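Local coordinates for putative secreted protein (Pseudomonas aeruginosa, PDB 3NPD) that is of unknown function but is a putative secreted, quorum sensing-regulated protein of a Pseudomonas-specific family and may act as a virulence factor, at residues Ala27-Glu30 / Asp31-Asp34; His54-Arg57 / Met58-Asn61; Pro62-Val65 / Arg66-Gly70; Tyr79-Leu82 / Leu83-Ala87. All blocks are in the same frame, centred on the assembly; numbering follows the deposited sequence. Where two conformers were deposited one is given.

Overall arrangement
All four contacts are local, made by side chains a few residues apart, and they differ in chemistry: an Asx turn in contact 1, a ring face and a salt bridge in contact 2, a serine-glutamine pair along a helix in contact 3, a Schellman end in contact 4. Contact 1 closes a surface turn at one edge of the mixed sheet. Contacts 2 and 3 lie on the consecutive helices 52-60 and 62-74, and M58 meets V65 between them; contact 2 is partly buried and contact 3 lies on the surface. Contact 4, also partly buried, ends helix 77-83. H54 joins contact 2 to I32 of contact 1, whereas contacts 1 and 4 lie on opposite sides of the chain's centre.

Contact 1: residues Ala27-Glu30 / Asp31-Asp34; sequences AINE and DILD
N29 turns its amide oxygen back over the bend toward D31 and I32, while I28 lays its side chain obliquely against D34. The acceptor OD1 of N29 takes the backbone N of D31 at 2.9 Å and, more weakly, the N of I32, also at 2.9 Å. This is possible because CG of N29 stands between its own N and carbonyl carbon (chi1 61°), which folds the short amide onto its own turn. Asparagine suits the place: its side chain is just long enough to form an Asx turn, OD1 accepting the N-H two residues on, with the weaker bond from I32 added. The N-H of D31 points to OD1 at a bent 143° and lies 24° out of the amide plane. The amide also runs obliquely across I32, whose CD1 comes to 3.9 Å from ND2 of N29.

Just before N29, the backbone N of I28 donates to the O of I32 at 2.8 Å, closing the hairpin-like loop. I28 then reaches past this bond, its CD1 meeting CB of D34 at 3.8 Å, and its CB meets CG2 of I32 at 4.1 Å. A27 and L33 form an antiparallel non-hydrogen-bonded pair; CD2 of L33 lies against the backbone N (3.7 Å) and CA of A27, and the small alanine is consistent with so close an approach.

The turn joins strand 26-27, at one edge of the sheet, to strand 32-40. I32 continues onto L48 of strand 43-50 and H54 of helix 52-60, L33 rests on S49, and OD1 of D34 accepts hydrogen bonds from N46 and G36.

Contact 2: residues His54-Arg57 / Met58-Asn61; sequences HAER and MRSN
The imidazole of H54 carries CG of M58, a selenomethionine, over one face, and NE of R57 lies at its edge, in the ring plane. CG stands 4.3 Å from the ring centroid, only 20° off the normal, in a CH-pi contact displaced toward the rim. The selenium of M58 lies more obliquely, its SE 3.9 Å from CD2 of H54. H54 has CG anti to its backbone N (chi1 -169°), which swings the ring along the helix to meet the residue one turn on. The guanidinium of R57 in turn has CA of H54 over one face, so the arginine folds back along the preceding turn.

A second flat pair is E56 with R59. NH1 of R59 meets OE1 of E56 at 3.1 Å in a salt bridge; it comes to the anti side of the carboxylate, out of its plane, and the two planar groups are turned 63° apart. OE1 lies at the guanidinium edge, somewhat tilted out of its plane, and NH1 of R59 also passes CB of A55 at 3.7 Å. An arginine suits this place because its extended chain spans from the helix to a second acceptor, P101 O, reached by NH2.

Near the end of the helix S60 OG donates to the O of R57 at 2.7 Å, the short hydroxyl folding back onto the last turn. N61 then caps the next helix by accepting S64 N through OD1. Helix 52-60 packs against strands 88-95 and 101-107, with A55, M58 and R59 on V102 and M58 also on F93.

Contact 3: residues Pro62-Val65 / Arg66-Gly70; sequences PDSV and RSQLG. With EDO (1,2-ethanediol), chain H.
The carbonyl O of S64 is gripped twice by Q68: the backbone N donates to it at 3.0 Å, the regular i to i+4 helix bond, and the side-chain NE2 adds a weak bond at 3.4 Å. The same NE2 donates to OG of S64 at 3.1 Å, the hydroxyl lying 15° out of the plane of the glutamine amide. CG of Q68 sits beside the backbone N, anti to the carbonyl carbon (chi1 -66°), and the chain extends from there, bringing the amide back over the preceding turn. Short polar serine and longer glutamine suit this solvent-facing side, where NE2 of Q68 can reach both the hydroxyl and the carbonyl one turn back.

On another flank V65 and L69 lie side by side, pointing the same way, with CG1 of V65 3.9 Å from CD1 of L69; one turn apart, they make a small apolar patch. R66 is extended from CG to NE and offers its guanidinium edge to an ethanediol, probably from the crystallisation liquor: NH2 donates to O1 of the ethanediol at 2.8 Å and almost straight, at 174°. NH2 also donates to the carbonyl O of R106.

The long arginine reaches strand 101-107, where NH1 makes a salt bridge with E105 and the group meets F107 in a cation-pi contact. L69 rests on Y91 and F93 of strand 88-95 and on E105 and F107, seating helix 62-74 against the sheet.

Contact 4: residues Tyr79-Leu82 / Leu83-Ala87; sequences YRQL and LARGA
This is the C-terminal end of helix 77-83, closed by a Schellman motif as the chain turns toward strand 88-95. G86, with positive phi (101°), is the C-prime residue. A87 N donates back to the O of L82 at 3.0 Å, and G86 N to the O of L83 at 3.1 Å. Glycine suits the place because, at these backbone angles, a side chain would press on the carbonyl of the residue before. The methyl of A87 turns back onto L82, their CB atoms 4.0 Å apart, in the apolar contact expected of this motif; alanine is small enough to fit there. The carbonyl of L82 is gripped by two donors, R85 N as well as A87 N, arriving from opposite faces of its plane.

R85 adds a side-chain bond. Its NH1 meets the O of Q81 at 2.8 Å, with the oxygen in the guanidinium plane, while the donor lies 33° out of the carbonyl plane. CG of R85 lies anti to its own carbonyl carbon (chi1 -68°), and the extended chain that follows runs along the Q81 carbonyl before its end turns to it. Inward, L82 and A87 touch L13 of helix 4-21, while L83 and Y79 face L89 of strand 88-95.

Carbonyls at a helix end lack the N-H partners of the next turn. Here those of Q81, L82 and L83 receive an arginine or backbone N-H instead, and the cationic R85 would probably be favoured by the negative end of the helix dipole.

Contact 1: residues Ala27-Glu30 / Asp31-Asp34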
ATOM      1  N   ALA A  27      11.077   6.809  -8.420  1.00 16.52           N
ATOM      2  CA  ALA A  27      11.542   7.307  -7.140  1.00 18.36           C
ATOM      3  C   ALA A  27      10.506   8.263  -6.545  1.00 23.68           C
ATOM      4  O   ALA A  27      10.036   9.215  -7.225  1.00 25.66           O
ATOM      5  CB  ALA A  27      12.909   7.974  -7.275  1.00 22.10           C
ATOM      6  N   ILE A  28      10.141   7.986  -5.292  1.00 21.15           N
ATOM      7  CA  ILE A  28       9.355   8.904  -4.448  1.00 23.47           C
ATOM      8  C   ILE A  28      10.322   9.972  -3.931  1.00 23.23           C
ATOM      9  O   ILE A  28      10.015  11.151  -3.899  1.00 26.26           O
ATOM     10  CB  ILE A  28       8.667   8.165  -3.262  1.00 22.64           C
ATOM     11  CG1 ILE A  28       7.534   7.234  -3.751  1.00 27.77           C
ATOM     12  CG2 ILE A  28       8.097   9.149  -2.198  1.00 31.02           C
ATOM     13  CD1 ILE A  28       6.469   7.883  -4.678  1.00 28.73           C
ATOM     14  N   ASN A  29      11.461   9.511  -3.459  1.00 20.66           N
ATOM     15  CA  ASN A  29      12.599  10.343  -3.064  1.00 23.44           C
ATOM     16  C   ASN A  29      13.896   9.528  -3.247  1.00 23.31           C
ATOM     17  O   ASN A  29      13.863   8.442  -3.817  1.00 23.75           O
ATOM     18  CB  ASN A  29      12.349  10.876  -1.649  1.00 26.77           C
ATOM     19  CG  ASN A  29      12.208   9.792  -0.604  1.00 29.59           C
ATOM     20  OD1 ASN A  29      12.856   8.763  -0.669  1.00 23.62           O
ATOM     21  ND2 ASN A  29      11.402  10.055   0.402  1.00 35.50           N
ATOM     22  N   GLU A  30      15.019  10.038  -2.755  1.00 24.07           N
ATOM     23  CA  GLU A  30      16.310   9.383  -2.834  1.00 24.19           C
ATOM     24  C   GLU A  30      16.352   7.977  -2.195  1.00 19.89           C
ATOM     25  O   GLU A  30      17.199   7.172  -2.577  1.00 24.38           O
ATOM     26  CB  GLU A  30      17.391  10.252  -2.134  1.00 29.24           C
ATOM     27  CG  GLU A  30      17.725  11.589  -2.833  1.00 40.55           C
ATOM     28  CD  GLU A  30      18.448  11.466  -4.177  1.00 59.70           C
ATOM     29  OE1 GLU A  30      18.887  10.347  -4.542  1.00 72.20           O
ATOM     30  OE2 GLU A  30      18.586  12.516  -4.869  1.00 68.75           O
ATOM     31  N   ASP A  31      15.489   7.742  -1.213  1.00 21.81           N
ATOM     32  CA  ASP A  31      15.474   6.483  -0.447  1.00 19.28           C
ATOM     33  C   ASP A  31      14.367   5.509  -0.807  1.00 22.01           C
ATOM     34  O   ASP A  31      14.535   4.326  -0.541  1.00 20.82           O
ATOM     35  CB  ASP A  31      15.373   6.764   1.035  1.00 22.01           C
ATOM     36  CG  ASP A  31      16.573   7.511   1.580  1.00 18.78           C
ATOM     37  OD1 ASP A  31      17.719   7.146   1.241  1.00 27.62           O
ATOM     38  OD2 ASP A  31      16.310   8.410   2.394  1.00 25.44           O
ATOM     39  N   ILE A  32      13.279   5.980  -1.416  1.00 19.13           N
ATOM     40  CA  ILE A  32      12.099   5.145  -1.614  1.00 17.51           C
ATOM     41  C   ILE A  32      11.734   5.051  -3.091  1.00 16.16           C
ATOM     42  O   ILE A  32      11.528   6.077  -3.740  1.00 18.13           O
ATOM     43  CB  ILE A  32      10.905   5.674  -0.804  1.00 19.32           C
ATOM     44  CG1 ILE A  32      11.179   5.635   0.704  1.00 22.21           C
ATOM     45  CG2 ILE A  32       9.656   4.854  -1.061  1.00 18.12           C
ATOM     46  CD1 ILE A  32      10.225   6.469   1.490  1.00 26.33           C
ATOM     47  N   LEU A  33      11.594   3.814  -3.587  1.00 15.55           N
ATOM     48  CA  LEU A  33      11.053   3.524  -4.925  1.00 16.46           C
ATOM     49  C   LEU A  33       9.622   3.036  -4.784  1.00 16.65           C
ATOM     50  O   LEU A  33       9.342   2.096  -4.030  1.00 15.21           O
ATOM     51  CB  LEU A  33      11.836   2.453  -5.714  1.00 17.61           C
ATOM     52  CG  LEU A  33      13.168   2.666  -6.368  1.00 28.94           C
ATOM     53  CD1 LEU A  33      13.559   1.363  -7.047  1.00 19.77           C
ATOM     54  CD2 LEU A  33      13.078   3.823  -7.382  1.00 20.20           C
ATOM     55  N   ASP A  34       8.733   3.692  -5.502  1.00 15.59           N
ATOM     56  CA  ASP A  34       7.374   3.197  -5.682  1.00 14.72           C
ATOM     57  C   ASP A  34       7.443   2.078  -6.755  1.00 16.39           C
ATOM     58  O   ASP A  34       7.686   2.343  -7.947  1.00 15.33           O
ATOM     59  CB  ASP A  34       6.460   4.345  -6.101  1.00 15.97           C
ATOM     60  CG  ASP A  34       4.997   3.932  -6.250  1.00 19.23           C
ATOM     61  OD1 ASP A  34       4.634   2.726  -6.188  1.00 17.16           O
ATOM     62  OD2 ASP A  34       4.200   4.864  -6.476  1.00 20.92           O
TER

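Contact 2: residues His54-Arg57 / Met58-Asn61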
ATOM      1  N   HIS A  54      17.139   4.755   5.709  1.00 18.42           N
ATOM      2  CA  HIS A  54      15.761   5.143   5.911  1.00 15.89           C
ATOM      3  C   HIS A  54      14.926   3.965   6.465  1.00 17.36           C
ATOM      4  O   HIS A  54      14.016   4.177   7.239  1.00 16.62           O
ATOM      5  CB  HIS A  54      15.137   5.655   4.636  1.00 17.21           C
ATOM      6  CG  HIS A  54      13.804   6.319   4.844  1.00 23.02           C
ATOM      7  ND1 HIS A  54      13.627   7.331   5.758  1.00 40.55           N
ATOM      8  CD2 HIS A  54      12.594   6.104   4.290  1.00 40.71           C
ATOM      9  CE1 HIS A  54      12.374   7.732   5.739  1.00 37.24           C
ATOM     10  NE2 HIS A  54      11.725   7.001   4.858  1.00 36.79           N
ATOM     11  N   ALA A  55      15.234   2.740   6.051  1.00 16.60           N
ATOM     12  CA  ALA A  55      14.548   1.561   6.588  1.00 15.96           C
ATOM     13  C   ALA A  55      14.703   1.508   8.126  1.00 16.69           C
ATOM     14  O   ALA A  55      13.763   1.147   8.843  1.00 16.53           O
ATOM     15  CB  ALA A  55      15.112   0.259   5.954  1.00 15.00           C
ATOM     16  N   GLU A  56      15.902   1.841   8.602  1.00 15.93           N
ATOM     17  CA  GLU A  56      16.162   1.895  10.051  1.00 17.02           C
ATOM     18  C   GLU A  56      15.346   2.965  10.742  1.00 15.17           C
ATOM     19  O   GLU A  56      14.802   2.725  11.823  1.00 17.49           O
ATOM     20  CB  GLU A  56      17.639   2.039  10.355  1.00 18.08           C
ATOM     21  CG  GLU A  56      18.423   0.756  10.084  1.00 25.47           C
ATOM     22  CD  GLU A  56      18.122  -0.364  11.103  1.00 33.32           C
ATOM     23  OE1 GLU A  56      17.143  -1.130  10.943  1.00 31.57           O
ATOM     24  OE2 GLU A  56      18.916  -0.505  12.061  1.00 36.51           O
ATOM     25  N   ARG A  57      15.244   4.147  10.133  1.00 16.62           N
ATOM     26  CA  ARG A  57      14.404   5.217  10.674  1.00 18.18           C
ATOM     27  C   ARG A  57      12.960   4.774  10.748  1.00 16.73           C
ATOM     28  O   ARG A  57      12.274   5.044  11.751  1.00 19.48           O
ATOM     29  CB  ARG A  57      14.499   6.494   9.832  1.00 20.31           C
ATOM     30  CG  ARG A  57      15.873   7.131   9.823  1.00 31.48           C
ATOM     31  CD  ARG A  57      15.835   8.631   9.455  1.00 41.53           C
ATOM     32  NE  ARG A  57      15.325   9.018   8.119  1.00 41.30           N
ATOM     33  CZ  ARG A  57      15.958   8.897   6.937  1.00 39.98           C
ATOM     34  NH1 ARG A  57      17.125   8.279   6.808  1.00 25.71           N
ATOM     35  NH2 ARG A  57      15.369   9.364   5.830  1.00 53.64           N
HETATM   36  N   MSE A  58      12.486   4.085   9.701  1.00 17.25           N
HETATM   37  CA  MSE A  58      11.131   3.519   9.712  1.00 14.87           C
HETATM   38  C   MSE A  58      10.897   2.516  10.828  1.00 15.82           C
HETATM   39  O   MSE A  58       9.921   2.617  11.552  1.00 15.13           O
HETATM   40  CB  MSE A  58      10.741   2.918   8.368  1.00 13.82           C
HETATM   41  CG  MSE A  58      10.614   3.976   7.341  1.00 16.18           C
HETATM   42 SE   MSE A  58      10.172   3.299   5.591  0.75 17.16          SE
HETATM   43  CE  MSE A  58       8.309   2.890   5.950  1.00 17.58           C
ATOM     44  N   ARG A  59      11.834   1.616  11.008  1.00 14.52           N
ATOM     45  CA  ARG A  59      11.728   0.591  12.039  1.00 15.81           C
ATOM     46  C   ARG A  59      11.776   1.141  13.452  1.00 15.13           C
ATOM     47  O   ARG A  59      11.265   0.500  14.365  1.00 15.58           O
ATOM     48  CB  ARG A  59      12.842  -0.434  11.879  1.00 17.32           C
ATOM     49  CG  ARG A  59      12.663  -1.326  10.653  1.00 17.30           C
ATOM     50  CD  ARG A  59      13.803  -2.319  10.623  1.00 22.91           C
ATOM     51  NE  ARG A  59      13.788  -3.165   9.445  1.00 21.06           N
ATOM     52  CZ  ARG A  59      14.697  -3.204   8.467  1.00 24.74           C
ATOM     53  NH1 ARG A  59      15.775  -2.435   8.472  1.00 23.87           N
ATOM     54  NH2 ARG A  59      14.517  -4.060   7.454  1.00 24.84           N
ATOM     55  N   SER A  60      12.474   2.272  13.634  1.00 15.42           N
ATOM     56  CA  SER A  60      12.597   2.930  14.951  1.00 15.37           C
ATOM     57  C   SER A  60      11.314   3.590  15.413  1.00 15.72           C
ATOM     58  O   SER A  60      11.161   3.888  16.611  1.00 17.99           O
ATOM     59  CB  SER A  60      13.735   3.978  14.952  1.00 18.39           C
ATOM     60  OG  SER A  60      13.379   5.132  14.246  1.00 23.07           O
ATOM     61  N   ASN A  61      10.398   3.876  14.483  1.00 16.08           N
ATOM     62  CA  ASN A  61       9.129   4.524  14.865  1.00 19.72           C
ATOM     63  C   ASN A  61       7.975   4.085  13.956  1.00 18.41           C
ATOM     64  O   ASN A  61       7.467   4.863  13.114  1.00 17.95           O
ATOM     65  CB  ASN A  61       9.271   6.023  14.900  1.00 22.84           C
ATOM     66  CG  ASN A  61       8.131   6.690  15.708  1.00 25.65           C
ATOM     67  OD1 ASN A  61       7.033   6.115  15.924  1.00 25.17           O
ATOM     68  ND2 ASN A  61       8.395   7.896  16.165  1.00 33.30           N
TER

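Contact 3: residues Pro62-Val65 / Arg66-Gly70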
ATOM      1  N   PRO A  62       7.559   2.826  14.134  1.00 17.24           N
ATOM      2  CA  PRO A  62       6.537   2.288  13.257  1.00 15.44           C
ATOM      3  C   PRO A  62       5.168   2.946  13.465  1.00 15.42           C
ATOM      4  O   PRO A  62       4.388   3.052  12.522  1.00 16.37           O
ATOM      5  CB  PRO A  62       6.498   0.794  13.595  1.00 17.40           C
ATOM      6  CG  PRO A  62       7.377   0.577  14.705  1.00 21.51           C
ATOM      7  CD  PRO A  62       8.126   1.800  15.036  1.00 19.17           C
ATOM      8  N   ASP A  63       4.889   3.419  14.678  1.00 15.79           N
ATOM      9  CA  ASP A  63       3.593   4.088  14.913  1.00 17.04           C
ATOM     10  C   ASP A  63       3.510   5.411  14.144  1.00 17.11           C
ATOM     11  O   ASP A  63       2.426   5.749  13.641  1.00 17.46           O
ATOM     12  CB  ASP A  63       3.344   4.348  16.397  1.00 21.00           C
ATOM     13  CG  ASP A  63       3.191   3.063  17.215  1.00 26.59           C
ATOM     14  OD1 ASP A  63       2.859   1.970  16.675  1.00 27.49           O
ATOM     15  OD2 ASP A  63       3.421   3.167  18.420  1.00 31.36           O
ATOM     16  N   SER A  64       4.620   6.169  14.098  1.00 15.52           N
ATOM     17  CA  SER A  64       4.664   7.432  13.348  1.00 18.49           C
ATOM     18  C   SER A  64       4.552   7.168  11.851  1.00 20.05           C
ATOM     19  O   SER A  64       3.808   7.870  11.152  1.00 18.44           O
ATOM     20  CB  SER A  64       5.930   8.240  13.664  1.00 20.73           C
ATOM     21  OG  SER A  64       6.049   9.378  12.834  1.00 25.11           O
ATOM     22  N   VAL A  65       5.265   6.160  11.346  1.00 16.31           N
ATOM     23  CA  VAL A  65       5.100   5.735   9.950  1.00 17.06           C
ATOM     24  C   VAL A  65       3.612   5.413   9.641  1.00 16.06           C
ATOM     25  O   VAL A  65       3.076   5.880   8.644  1.00 15.28           O
ATOM     26  CB  VAL A  65       6.023   4.549   9.567  1.00 17.97           C
ATOM     27  CG1 VAL A  65       5.604   3.944   8.220  1.00 16.58           C
ATOM     28  CG2 VAL A  65       7.520   4.947   9.583  1.00 19.52           C
ATOM     29  N   ARG A  66       2.960   4.606  10.489  1.00 14.63           N
ATOM     30  CA  ARG A  66       1.592   4.190  10.258  1.00 13.95           C
ATOM     31  C   ARG A  66       0.672   5.397  10.264  1.00 15.14           C
ATOM     32  O   ARG A  66      -0.204   5.533   9.398  1.00 14.87           O
ATOM     33  CB  ARG A  66       1.128   3.210  11.312  1.00 13.79           C
ATOM     34  CG  ARG A  66      -0.332   2.759  11.058  1.00 13.80           C
ATOM     35  CD  ARG A  66      -0.897   1.740  12.033  1.00 17.99           C
ATOM     36  NE  ARG A  66      -2.304   1.513  11.729  1.00 15.92           N
ATOM     37  CZ  ARG A  66      -2.771   0.762  10.708  1.00 15.65           C
ATOM     38  NH1 ARG A  66      -1.953   0.163   9.858  1.00 15.59           N
ATOM     39  NH2 ARG A  66      -4.093   0.654  10.520  1.00 16.04           N
ATOM     40  N   SER A  67       0.914   6.285  11.215  1.00 17.95           N
ATOM     41  CA  SER A  67       0.061   7.461  11.373  1.00 20.53           C
ATOM     42  C   SER A  67       0.143   8.370  10.133  1.00 20.18           C
ATOM     43  O   SER A  67      -0.871   8.855   9.653  1.00 19.80           O
ATOM     44  CB  SER A  67       0.417   8.229  12.669  1.00 23.14           C
ATOM     45  OG  SER A  67      -0.403   9.370  12.815  1.00 30.28           O
ATOM     46  N   GLN A  68       1.347   8.557   9.619  1.00 18.24           N
ATOM     47  CA  GLN A  68       1.552   9.369   8.402  1.00 19.84           C
ATOM     48  C   GLN A  68       0.932   8.721   7.173  1.00 20.41           C
ATOM     49  O   GLN A  68       0.312   9.411   6.352  1.00 20.42           O
ATOM     50  CB  GLN A  68       3.010   9.597   8.134  1.00 21.87           C
ATOM     51  CG  GLN A  68       3.666  10.442   9.169  1.00 26.32           C
ATOM     52  CD  GLN A  68       5.171  10.586   8.903  1.00 35.55           C
ATOM     53  OE1 GLN A  68       5.562  11.138   7.876  1.00 34.42           O
ATOM     54  NE2 GLN A  68       6.009  10.079   9.824  1.00 36.30           N
ATOM     55  N   LEU A  69       1.147   7.421   7.025  1.00 18.82           N
ATOM     56  CA  LEU A  69       0.479   6.639   5.960  1.00 17.20           C
ATOM     57  C   LEU A  69      -1.031   6.735   6.051  1.00 18.27           C
ATOM     58  O   LEU A  69      -1.676   6.985   5.050  1.00 19.79           O
ATOM     59  CB  LEU A  69       0.901   5.181   5.934  1.00 20.02           C
ATOM     60  CG  LEU A  69       2.325   4.898   5.479  1.00 20.21           C
ATOM     61  CD1 LEU A  69       2.667   3.461   5.764  1.00 20.51           C
ATOM     62  CD2 LEU A  69       2.549   5.219   3.966  1.00 22.57           C
ATOM     63  N   GLY A  70      -1.567   6.563   7.239  1.00 18.76           N
ATOM     64  CA  GLY A  70      -3.034   6.657   7.511  1.00 17.72           C
ATOM     65  C   GLY A  70      -3.595   8.003   7.125  1.00 22.00           C
ATOM     66  O   GLY A  70      -4.640   8.060   6.474  1.00 23.99           O
TER
HETATM   67  C1  EDO H   7      -6.593   1.527  13.382  1.00 38.00           C
HETATM   68  O1  EDO H   7      -5.705   1.994  12.348  1.00 44.27           O
HETATM   69  C2  EDO H   7      -6.739   0.032  13.296  1.00 38.63           C
HETATM   70  O2  EDO H   7      -7.345  -0.315  12.039  1.00 32.42           O

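Contact 4: residues Tyr79-Leu82 / Leu83-Ala87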
ATOM      1  N   TYR A  79      -8.906   6.377  -2.757  1.00 16.33           N
ATOM      2  CA  TYR A  79      -8.748   5.270  -1.802  1.00 18.30           C
ATOM      3  C   TYR A  79      -9.952   5.135  -0.901  1.00 15.50           C
ATOM      4  O   TYR A  79     -10.357   4.002  -0.600  1.00 15.95           O
ATOM      5  CB  TYR A  79      -7.442   5.350  -0.998  1.00 17.26           C
ATOM      6  CG  TYR A  79      -6.163   5.166  -1.783  1.00 15.93           C
ATOM      7  CD1 TYR A  79      -6.148   4.611  -3.084  1.00 22.31           C
ATOM      8  CD2 TYR A  79      -4.931   5.556  -1.234  1.00 18.50           C
ATOM      9  CE1 TYR A  79      -4.958   4.439  -3.798  1.00 20.92           C
ATOM     10  CE2 TYR A  79      -3.699   5.352  -1.962  1.00 19.39           C
ATOM     11  CZ  TYR A  79      -3.756   4.808  -3.254  1.00 21.41           C
ATOM     12  OH  TYR A  79      -2.626   4.613  -4.012  1.00 26.36           O
ATOM     13  N   ARG A  80     -10.541   6.258  -0.480  1.00 18.32           N
ATOM     14  CA  ARG A  80     -11.718   6.245   0.370  1.00 17.27           C
ATOM     15  C   ARG A  80     -12.871   5.489  -0.330  1.00 18.27           C
ATOM     16  O   ARG A  80     -13.604   4.760   0.323  1.00 16.65           O
ATOM     17  CB  ARG A  80     -12.148   7.655   0.732  1.00 19.51           C
ATOM     18  CG  ARG A  80     -11.273   8.341   1.798  1.00 20.76           C
ATOM     19  CD  ARG A  80     -11.830   9.761   2.058  1.00 31.26           C
ATOM     20  NE  ARG A  80     -13.073   9.781   2.845  1.00 46.20           N
ATOM     21  CZ  ARG A  80     -13.190   9.541   4.165  1.00 48.46           C
ATOM     22  NH1 ARG A  80     -12.136   9.202   4.929  1.00 45.05           N
ATOM     23  NH2 ARG A  80     -14.398   9.621   4.735  1.00 52.68           N
ATOM     24  N   GLN A  81     -12.995   5.662  -1.651  1.00 16.20           N
ATOM     25  CA  GLN A  81     -14.015   4.938  -2.427  1.00 16.27           C
ATOM     26  C   GLN A  81     -13.796   3.425  -2.363  1.00 15.66           C
ATOM     27  O   GLN A  81     -14.768   2.662  -2.361  1.00 15.51           O
ATOM     28  CB  GLN A  81     -14.047   5.378  -3.879  1.00 18.85           C
ATOM     29  CG  GLN A  81     -14.498   6.776  -4.060  1.00 23.86           C
ATOM     30  CD  GLN A  81     -14.273   7.334  -5.450  1.00 32.95           C
ATOM     31  OE1 GLN A  81     -13.784   6.660  -6.348  1.00 35.01           O
ATOM     32  NE2 GLN A  81     -14.629   8.600  -5.619  1.00 33.08           N
ATOM     33  N   LEU A  82     -12.522   3.006  -2.388  1.00 14.89           N
ATOM     34  CA  LEU A  82     -12.212   1.593  -2.297  1.00 13.42           C
ATOM     35  C   LEU A  82     -12.523   1.028  -0.897  1.00 14.98           C
ATOM     36  O   LEU A  82     -13.133  -0.035  -0.759  1.00 14.29           O
ATOM     37  CB  LEU A  82     -10.755   1.329  -2.728  1.00 13.09           C
ATOM     38  CG  LEU A  82     -10.390   1.825  -4.134  1.00 18.59           C
ATOM     39  CD1 LEU A  82      -8.930   1.428  -4.409  1.00 20.80           C
ATOM     40  CD2 LEU A  82     -11.321   1.276  -5.230  1.00 20.75           C
ATOM     41  N   LEU A  83     -12.085   1.755   0.117  1.00 15.37           N
ATOM     42  CA  LEU A  83     -12.339   1.370   1.503  0.50 14.57           C
ATOM     43  C   LEU A  83     -13.856   1.329   1.759  1.00 12.80           C
ATOM     44  O   LEU A  83     -14.336   0.421   2.445  1.00 14.41           O
ATOM     45  CB  LEU A  83     -11.596   2.295   2.489  0.50 16.73           C
ATOM     46  CG  LEU A  83     -10.168   1.845   2.822  0.50 16.79           C
ATOM     47  CD1 LEU A  83      -9.355   1.462   1.607  0.50 15.35           C
ATOM     48  CD2 LEU A  83      -9.454   2.911   3.646  0.50 18.73           C
ATOM     49  N   ALA A  84     -14.605   2.240   1.124  1.00 13.24           N
ATOM     50  CA  ALA A  84     -16.066   2.280   1.232  1.00 14.84           C
ATOM     51  C   ALA A  84     -16.778   1.080   0.586  1.00 15.39           C
ATOM     52  O   ALA A  84     -17.965   0.882   0.764  1.00 19.29           O
ATOM     53  CB  ALA A  84     -16.623   3.629   0.646  1.00 14.87           C
ATOM     54  N   ARG A  85     -16.040   0.281  -0.182  1.00 14.36           N
ATOM     55  CA  ARG A  85     -16.529  -0.927  -0.843  1.00 14.43           C
ATOM     56  C   ARG A  85     -15.967  -2.217  -0.243  1.00 18.05           C
ATOM     57  O   ARG A  85     -16.240  -3.300  -0.783  1.00 17.21           O
ATOM     58  CB  ARG A  85     -16.263  -0.864  -2.364  1.00 16.03           C
ATOM     59  CG  ARG A  85     -17.118   0.231  -3.044  1.00 14.91           C
ATOM     60  CD  ARG A  85     -16.586   0.547  -4.483  1.00 16.43           C
ATOM     61  NE  ARG A  85     -17.542   1.426  -5.162  1.00 17.55           N
ATOM     62  CZ  ARG A  85     -17.720   2.730  -4.924  1.00 18.40           C
ATOM     63  NH1 ARG A  85     -16.989   3.366  -3.998  1.00 18.97           N
ATOM     64  NH2 ARG A  85     -18.650   3.419  -5.612  1.00 18.34           N
ATOM     65  N   GLY A  86     -15.227  -2.099   0.879  1.00 17.59           N
ATOM     66  CA  GLY A  86     -14.746  -3.258   1.617  1.00 17.00           C
ATOM     67  C   GLY A  86     -13.300  -3.571   1.347  1.00 16.96           C
ATOM     68  O   GLY A  86     -12.828  -4.604   1.813  1.00 17.70           O
ATOM     69  N   ALA A  87     -12.588  -2.685   0.640  1.00 16.04           N
ATOM     70  CA  ALA A  87     -11.151  -2.950   0.326  1.00 14.41           C
ATOM     71  C   ALA A  87     -10.244  -2.597   1.523  1.00 12.86           C
ATOM     72  O   ALA A  87     -10.653  -1.906   2.456  1.00 16.38           O
ATOM     73  CB  ALA A  87     -10.652  -2.207  -0.936  1.00 14.15           C
TER